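Local coordinates for protein Bpsl2520 (Burkholderia pseudomallei K96243, PDB 6F03) that is a secreted antigen of unknown molecular function, a predominantly helical protein whose crystal assembly holds two copies, at residues G154-F157 with I158-D162; L58-A61 with I62-A66; K135-S138 with T139-K143; N170-M173 with Q174-P178. All blocks are in the same frame, centred on the assembly; numbering follows the deposited sequence. Where two conformers were deposited one is given.

Contact 1. Residues G154-F157 with I158-D162; sequences GRKF and IQVQD
Phe157 and Gln161, one turn apart on helix 152-193, meet where the glutamine crosses a face of the phenyl ring. Gln161 CB stands 3.8 Å from the ring centroid and only 17° off its normal, a CH-pi contact, while Gln161 CG closes on Phe157 CE1 at 3.3 Å. Both leave the backbone with CG anti to N (chi1 176° for Phe157), and Gln161 then bends over the ring, its amide plane 28° from that of the phenyl. Ile158, second to Phe157 in the surface it buries, lies along the preceding turn: its CG1 is 3.5 Å from Gly154 O, to which its N donates at 2.9 Å. The Lys156 chain, bent at chi2 and chi4, crosses Val160, with CE 4.0 Å from Val160 CG1; Lys156 O accepts from both Val160 N (3.0 Å) and Gln159 N (2.8 Å), a mixture of alpha and 3-10 bonding. Phe157 also packs on Tyr149 of its own chain and of the second subunit, whose Tyr137 and Tyr133 bond the Gln161 amide and whose Glu141 forms a salt bridge with Lys156. Glutamine thus suits a mixed role: its methylenes pack on an aromatic face while its amide offers donor and acceptor to the subunit interface.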
# COMPACT_ATOMS: atom_id res chain seq x y z
N GLY B 154 -12.43 -21.12 -8.19
CA GLY B 154 -11.34 -20.76 -7.29
C GLY B 154 -10.03 -20.55 -8.02
O GLY B 154 -9.30 -19.58 -7.77
N ARG B 155 -9.70 -21.45 -8.93
CA ARG B 155 -8.47 -21.27 -9.70
C ARG B 155 -8.50 -19.97 -10.49
O ARG B 155 -7.50 -19.25 -10.55
CB ARG B 155 -8.25 -22.48 -10.60
CG ARG B 155 -7.87 -23.71 -9.82
CD ARG B 155 -7.84 -24.93 -10.69
NE ARG B 155 -6.75 -25.80 -10.25
CZ ARG B 155 -6.92 -26.84 -9.44
NH1 ARG B 155 -8.14 -27.14 -9.01
NH2 ARG B 155 -5.89 -27.58 -9.06
N LYS B 156 -9.65 -19.65 -11.11
CA LYS B 156 -9.78 -18.35 -11.76
C LYS B 156 -9.56 -17.21 -10.76
O LYS B 156 -8.80 -16.28 -11.02
CB LYS B 156 -11.16 -18.25 -12.42
CG LYS B 156 -11.41 -16.96 -13.20
CD LYS B 156 -10.73 -17.03 -14.56
CE LYS B 156 -11.14 -15.88 -15.49
NZ LYS B 156 -12.49 -16.06 -16.10
N PHE B 157 -10.21 -17.30 -9.58
CA PHE B 157 -10.13 -16.26 -8.56
C PHE B 157 -8.68 -15.97 -8.18
O PHE B 157 -8.25 -14.81 -8.14
CB PHE B 157 -10.95 -16.73 -7.35
CG PHE B 157 -10.91 -15.83 -6.13
CD1 PHE B 157 -11.83 -14.80 -5.97
CD2 PHE B 157 -10.00 -16.06 -5.10
CE1 PHE B 157 -11.83 -13.99 -4.80
CE2 PHE B 157 -9.98 -15.24 -3.94
CZ PHE B 157 -10.90 -14.22 -3.80
N ILE B 158 -7.89 -17.02 -7.96
CA ILE B 158 -6.48 -16.82 -7.63
C ILE B 158 -5.77 -16.00 -8.69
O ILE B 158 -4.82 -15.27 -8.39
CB ILE B 158 -5.79 -18.19 -7.45
CG1 ILE B 158 -6.26 -18.87 -6.17
CG2 ILE B 158 -4.26 -18.01 -7.49
CD1 ILE B 158 -5.87 -20.36 -6.13
N GLN B 159 -6.16 -16.14 -9.96
CA GLN B 159 -5.43 -15.45 -11.03
C GLN B 159 -5.90 -14.03 -11.30
O GLN B 159 -5.09 -13.19 -11.70
CB GLN B 159 -5.47 -16.26 -12.32
CG GLN B 159 -4.75 -17.58 -12.15
CD GLN B 159 -4.61 -18.32 -13.47
OE1 GLN B 159 -5.57 -18.90 -14.00
NE2 GLN B 159 -3.39 -18.31 -14.03
N VAL B 160 -7.20 -13.73 -11.15
CA VAL B 160 -7.71 -12.44 -11.58
C VAL B 160 -8.17 -11.55 -10.44
O VAL B 160 -8.26 -10.32 -10.63
CB VAL B 160 -8.86 -12.61 -12.60
CG1 VAL B 160 -8.43 -13.51 -13.77
CG2 VAL B 160 -10.11 -13.15 -11.91
N GLN B 161 -8.42 -12.10 -9.25
CA GLN B 161 -9.10 -11.29 -8.24
C GLN B 161 -8.28 -10.06 -7.86
O GLN B 161 -8.84 -8.97 -7.68
CB GLN B 161 -9.44 -12.15 -7.02
CG GLN B 161 -10.21 -11.39 -5.97
CD GLN B 161 -11.53 -10.82 -6.47
OE1 GLN B 161 -12.28 -11.46 -7.22
NE2 GLN B 161 -11.81 -9.58 -6.09
N ASP B 162 -6.95 -10.19 -7.77
CA ASP B 162 -6.14 -8.99 -7.51
C ASP B 162 -6.29 -7.97 -8.63
O ASP B 162 -6.35 -6.76 -8.37
CB ASP B 162 -4.67 -9.36 -7.31
CG ASP B 162 -4.39 -9.92 -5.92
OD1 ASP B 162 -5.14 -9.61 -4.97
OD2 ASP B 162 -3.39 -10.66 -5.76

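Contact 2. Residues L58-A61 with I62-A66; sequences LVSA and IANSA
Ser60 and Asn64 face each other across one turn of the alpha-helix 55-84, their polar ends joined through a water. Four regular i to i+4 backbone bonds hold this turn, among them Asn64 N to Ser60 O at 3.0 Å. Asn64 places CG anti to its own carbonyl carbon (chi1 -70°), bringing the amide back over the previous turn, with CG 3.3 Å from Ser60 O. The direct gap is too wide for a bond, since Ser60 OG is 3.9 Å from Asn64 ND2; small polar residues suit this exposed flank because a water can bridge them. Ile62 takes the rotamer that runs its CG1 branch beside the backbone N, so that CG1, a methylene, sits 3.3 Å from Leu58 O, with CD1 also beside that carbonyl. The same residue packs on Val168 of the second subunit. On the inner side of the helix, Val59 and Ala63 meet helix 119-136, the valine against Ala125 and Gln129, the alanine against Phe121; alanine's single methyl suits a close approach to a bulky ring. The bridging water lies 3.0 Å from Ser60 OG and donates to Asn64 OD1 at 2.7 Å.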
# COMPACT_ATOMS: atom_id res chain seq x y z
N LEU B 58 3.30 -16.03 -3.40
CA LEU B 58 2.98 -14.92 -2.50
C LEU B 58 4.19 -14.49 -1.66
O LEU B 58 4.40 -13.30 -1.44
CB LEU B 58 1.81 -15.29 -1.58
CG LEU B 58 0.53 -15.81 -2.24
CD1 LEU B 58 -0.51 -16.23 -1.18
CD2 LEU B 58 -0.05 -14.80 -3.22
N VAL B 59 4.97 -15.45 -1.16
CA VAL B 59 6.20 -15.10 -0.46
C VAL B 59 7.10 -14.27 -1.37
O VAL B 59 7.65 -13.24 -0.97
CB VAL B 59 6.91 -16.37 0.04
CG1 VAL B 59 8.37 -16.02 0.47
CG2 VAL B 59 6.14 -16.98 1.21
N SER B 60 7.26 -14.71 -2.62
CA SER B 60 8.12 -14.00 -3.57
C SER B 60 7.69 -12.54 -3.70
O SER B 60 8.54 -11.63 -3.71
CB SER B 60 8.10 -14.72 -4.92
OG SER B 60 8.74 -13.96 -5.91
N ALA B 61 6.38 -12.28 -3.73
CA ALA B 61 5.90 -10.90 -3.85
C ALA B 61 6.15 -10.10 -2.58
O ALA B 61 6.29 -8.88 -2.64
CB ALA B 61 4.42 -10.88 -4.19
N ILE B 62 6.13 -10.75 -1.42
CA ILE B 62 6.41 -10.04 -0.18
C ILE B 62 7.88 -9.69 -0.09
O ILE B 62 8.25 -8.61 0.37
CB ILE B 62 5.96 -10.88 1.02
CG1 ILE B 62 4.45 -11.10 0.98
CG2 ILE B 62 6.41 -10.22 2.33
CD1 ILE B 62 3.97 -12.10 1.98
N ALA B 63 8.76 -10.62 -0.50
CA ALA B 63 10.19 -10.33 -0.51
C ALA B 63 10.51 -9.19 -1.46
O ALA B 63 11.28 -8.27 -1.12
CB ALA B 63 10.98 -11.58 -0.91
N ASN B 64 9.93 -9.23 -2.66
CA ASN B 64 10.21 -8.18 -3.64
C ASN B 64 9.68 -6.84 -3.17
O ASN B 64 10.31 -5.81 -3.41
CB ASN B 64 9.63 -8.51 -5.02
CG ASN B 64 10.35 -9.66 -5.70
OD1 ASN B 64 11.46 -10.01 -5.32
ND2 ASN B 64 9.71 -10.27 -6.69
N SER B 65 8.53 -6.83 -2.49
CA SER B 65 8.03 -5.55 -1.99
C SER B 65 8.92 -4.99 -0.87
O SER B 65 9.18 -3.77 -0.82
CB SER B 65 6.59 -5.69 -1.54
OG SER B 65 6.10 -4.45 -1.05
N ALA B 66 9.38 -5.85 0.05
CA ALA B 66 10.24 -5.38 1.14
C ALA B 66 11.58 -4.87 0.60
O ALA B 66 12.10 -3.85 1.07
CB ALA B 66 10.45 -6.50 2.17
O HOH W 1 11.30 -12.70 -5.14

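Contact 3. Residues K135-S138 with T139-K143; sequences KYYS and TSEIK
Ser138 and Glu141 exchange hydrogen bonds in both directions, forming a capping box at the start of helix 139-150. Ser138 is the N-cap: its OG accepts from Glu141 N at 3.2 Å, and in return Glu141 OE1 takes the N-H of Ser138 at 2.9 Å, a nearly straight bond of 171° that meets the oxygen from above the carboxylate plane. The serine hydroxyl reaches its donor by turning in between its own N and carbonyl carbon (chi1 72°). In the glutamate, CG is turned back beside the backbone N, 3.3 Å from Ser138 OG, and from there the extended chain runs past the hydroxyl. Ser138 O meanwhile accepts from Ile142 N at 2.9 Å, the first regular turn of the new helix.

Tyr137, which has just left the helical conformation at the end of helix 119-136, flanks the box. Its ring stands almost perpendicular to the carboxylate, at 88°, and Glu141 OE1 lies near the ring plane at its edge, 3.8 Å from Tyr137 CD1. On the apolar side, Tyr137 CB touches Ile142 CG1 at 3.6 Å; the isoleucine side chain also packs against helix 40-52, on Ile46 and Leu49, which suits its branched, wholly apolar character.

Beyond the turn, OE1 and the Tyr137 hydroxyl have Lys156 and Gln161 of the second subunit as partners. One carboxylate oxygen therefore serves a backbone N-H and a lysine together. Such partners would be expected to favour the ionised carboxylate, coupling the helix start to the dimer interface.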
# COMPACT_ATOMS: atom_id res chain seq x y z
N LYS B 135 -4.27 -19.05 13.06
CA LYS B 135 -4.81 -18.10 14.03
C LYS B 135 -6.24 -17.68 13.69
O LYS B 135 -7.06 -17.50 14.60
CB LYS B 135 -3.90 -16.88 14.09
CG LYS B 135 -4.38 -15.73 14.95
CD LYS B 135 -3.33 -14.61 14.89
CE LYS B 135 -3.75 -13.35 15.61
NZ LYS B 135 -2.71 -12.29 15.42
N TYR B 136 -6.55 -17.46 12.42
CA TYR B 136 -7.84 -16.89 12.07
C TYR B 136 -8.85 -17.92 11.55
O TYR B 136 -10.04 -17.60 11.45
CB TYR B 136 -7.66 -15.77 11.04
CG TYR B 136 -6.97 -14.55 11.59
CD1 TYR B 136 -7.65 -13.64 12.42
CD2 TYR B 136 -5.63 -14.31 11.31
CE1 TYR B 136 -7.00 -12.52 12.94
CE2 TYR B 136 -4.99 -13.19 11.82
CZ TYR B 136 -5.68 -12.31 12.63
OH TYR B 136 -5.01 -11.21 13.12
N TYR B 137 -8.43 -19.14 11.23
CA TYR B 137 -9.34 -20.10 10.63
C TYR B 137 -9.30 -21.40 11.41
O TYR B 137 -8.25 -21.82 11.91
CB TYR B 137 -8.98 -20.40 9.17
CG TYR B 137 -9.25 -19.28 8.17
CD1 TYR B 137 -10.54 -18.87 7.86
CD2 TYR B 137 -8.20 -18.68 7.51
CE1 TYR B 137 -10.77 -17.87 6.91
CE2 TYR B 137 -8.43 -17.68 6.57
CZ TYR B 137 -9.69 -17.28 6.27
OH TYR B 137 -9.87 -16.29 5.30
N SER B 138 -10.46 -22.05 11.50
CA SER B 138 -10.49 -23.39 12.06
C SER B 138 -10.05 -24.41 11.01
O SER B 138 -10.03 -24.13 9.81
CB SER B 138 -11.89 -23.72 12.58
OG SER B 138 -12.80 -23.93 11.49
N THR B 139 -9.71 -25.61 11.48
CA THR B 139 -9.34 -26.70 10.58
C THR B 139 -10.43 -26.97 9.54
O THR B 139 -10.14 -27.20 8.36
CB THR B 139 -9.08 -27.98 11.38
OG1 THR B 139 -8.07 -27.73 12.36
CG2 THR B 139 -8.57 -29.07 10.47
N SER B 140 -11.69 -26.94 9.94
CA SER B 140 -12.75 -27.20 8.98
C SER B 140 -12.89 -26.05 7.99
O SER B 140 -13.19 -26.28 6.81
CB SER B 140 -14.06 -27.48 9.72
OG SER B 140 -15.14 -27.63 8.83
N GLU B 141 -12.65 -24.81 8.43
CA GLU B 141 -12.70 -23.69 7.49
C GLU B 141 -11.53 -23.75 6.50
O GLU B 141 -11.69 -23.43 5.32
CB GLU B 141 -12.70 -22.37 8.24
CG GLU B 141 -14.00 -22.08 8.99
CD GLU B 141 -13.86 -20.99 10.06
OE1 GLU B 141 -12.71 -20.64 10.41
OE2 GLU B 141 -14.90 -20.49 10.55
N ILE B 142 -10.36 -24.15 6.97
CA ILE B 142 -9.23 -24.33 6.07
C ILE B 142 -9.55 -25.38 5.00
O ILE B 142 -9.15 -25.24 3.83
CB ILE B 142 -7.96 -24.66 6.88
CG1 ILE B 142 -7.57 -23.42 7.69
CG2 ILE B 142 -6.83 -25.11 5.98
CD1 ILE B 142 -6.67 -23.71 8.87
N LYS B 143 -10.24 -26.45 5.38
CA LYS B 143 -10.59 -27.46 4.38
C LYS B 143 -11.62 -26.93 3.39
O LYS B 143 -11.50 -27.17 2.18
CB LYS B 143 -11.08 -28.74 5.06
CG LYS B 143 -9.97 -29.49 5.80
CD LYS B 143 -10.51 -30.82 6.35
CE LYS B 143 -9.43 -31.59 7.09
NZ LYS B 143 -10.01 -32.75 7.83

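Contact 4. Residues N170-M173 with Q174-P178; sequences NGLM and QKYMP
The backbone of 170-178 continues the long alpha-helix 152-193 through regular i to i+4 bonds, such as Met177 N to Met173 O at 2.9 Å, until a kink at Pro178, whose N makes no bond to the preceding turn. Proline has no N-H to give, and its CD instead lies 3.5 Å from Met173 O. Met173 and Met177, both present as selenomethionine, run side by side and point the same way, each with CG anti to its backbone N (chi1 -158° and -179°). Met173 CG lies 4.1 Å from both CB and SE of Met177; long, unbranched chains can lie alongside one another in this way. Leu172 and Tyr176 occupy another flank. The leucine packs on Ala125 of the second subunit, while the tyrosine stacks edge-to-face with Phe121 of that subunit and bonds through its hydroxyl to Asp124 of the same subunit, so a ring with a polar tip matches a partly apolar, partly acidic partner surface. Within the turn these two side chains touch loosely, Leu172 CD2 to Tyr176 CE2 being 4.5 Å. Leu172 O receives the N-H of Tyr176 at 2.8 Å and also lies in the plane of the tyrosine ring, at its edge, 3.5 Å from Tyr176 CD2.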
# COMPACT_ATOMS: atom_id res chain seq x y z
N ASN B 170 -7.36 1.90 -9.45
CA ASN B 170 -6.62 2.70 -10.44
C ASN B 170 -7.56 3.55 -11.29
O ASN B 170 -7.21 4.69 -11.65
CB ASN B 170 -5.79 1.80 -11.36
CG ASN B 170 -4.65 1.13 -10.63
OD1 ASN B 170 -4.26 1.55 -9.53
ND2 ASN B 170 -4.10 0.07 -11.24
N GLY B 171 -8.73 3.01 -11.66
CA GLY B 171 -9.67 3.79 -12.44
C GLY B 171 -10.19 5.00 -11.69
O GLY B 171 -10.33 6.09 -12.26
N LEU B 172 -10.53 4.82 -10.41
CA LEU B 172 -11.02 5.94 -9.60
C LEU B 172 -9.91 6.95 -9.33
O LEU B 172 -10.15 8.17 -9.37
CB LEU B 172 -11.60 5.40 -8.29
CG LEU B 172 -12.85 4.50 -8.44
CD1 LEU B 172 -13.12 3.76 -7.16
CD2 LEU B 172 -14.07 5.33 -8.85
N MSE B 173 -8.70 6.48 -9.06
CA MSE B 173 -7.54 7.34 -8.91
C MSE B 173 -7.35 8.21 -10.16
O MSE B 173 -7.10 9.41 -10.05
CB MSE B 173 -6.30 6.48 -8.65
CG MSE B 173 -5.14 7.19 -7.98
SE MSE B 173 -3.57 6.01 -7.88
CE MSE B 173 -4.23 4.76 -6.53
N GLN B 174 -7.47 7.62 -11.35
CA GLN B 174 -7.26 8.40 -12.56
C GLN B 174 -8.31 9.49 -12.71
O GLN B 174 -8.01 10.59 -13.18
CB GLN B 174 -7.23 7.48 -13.77
CG GLN B 174 -5.84 6.86 -14.01
CD GLN B 174 -5.80 5.83 -15.14
OE1 GLN B 174 -6.80 5.61 -15.83
NE2 GLN B 174 -4.64 5.22 -15.35
N LYS B 175 -9.55 9.21 -12.32
CA LYS B 175 -10.60 10.21 -12.46
C LYS B 175 -10.56 11.26 -11.36
O LYS B 175 -10.94 12.41 -11.59
CB LYS B 175 -11.97 9.55 -12.49
CG LYS B 175 -12.35 8.95 -13.83
CD LYS B 175 -13.82 8.55 -13.86
CE LYS B 175 -14.04 7.16 -13.28
NZ LYS B 175 -13.57 6.11 -14.23
N TYR B 176 -10.12 10.90 -10.15
CA TYR B 176 -10.36 11.77 -9.01
C TYR B 176 -9.11 12.32 -8.34
O TYR B 176 -9.21 13.34 -7.64
CB TYR B 176 -11.22 11.04 -7.95
CG TYR B 176 -12.67 10.95 -8.34
CD1 TYR B 176 -13.55 12.00 -8.10
CD2 TYR B 176 -13.18 9.81 -8.97
CE1 TYR B 176 -14.86 11.93 -8.46
CE2 TYR B 176 -14.49 9.74 -9.33
CZ TYR B 176 -15.33 10.80 -9.08
OH TYR B 176 -16.66 10.71 -9.44
N MSE B 177 -7.95 11.69 -8.49
CA MSE B 177 -6.77 12.20 -7.81
C MSE B 177 -6.41 13.58 -8.36
O MSE B 177 -6.10 14.47 -7.58
CB MSE B 177 -5.58 11.24 -7.94
CG MSE B 177 -4.32 11.74 -7.22
SE MSE B 177 -3.22 10.38 -6.32
CE MSE B 177 -1.51 11.33 -6.30
N PRO B 178 -6.48 13.79 -9.68
CA PRO B 178 -6.18 15.14 -10.18
C PRO B 178 -7.11 16.20 -9.62
O PRO B 178 -6.64 17.29 -9.25
CB PRO B 178 -6.33 15.00 -11.71
CG PRO B 178 -6.07 13.53 -11.97
CD PRO B 178 -6.68 12.83 -10.78

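Followed from the N terminus, the chain meets contact 2 first, early in helix 55-84, then contact 3 where helix 119-136 gives way to helix 139-150, and finally contacts 1 and 4 along helix 152-193. Each joins adjoining residues, so none closes a long loop, and they run in series without nesting or crossing. Contact 3 spans the break between two helices; the others are turns within one. Contacts 1 and 4 have centres about 24 Å apart on the same helix. Contacts 1 and 3 do not touch within a chain, yet their side chains pair between subunits; contact 4 also packs on the second copy, and contact 2 reaches it through Ile62.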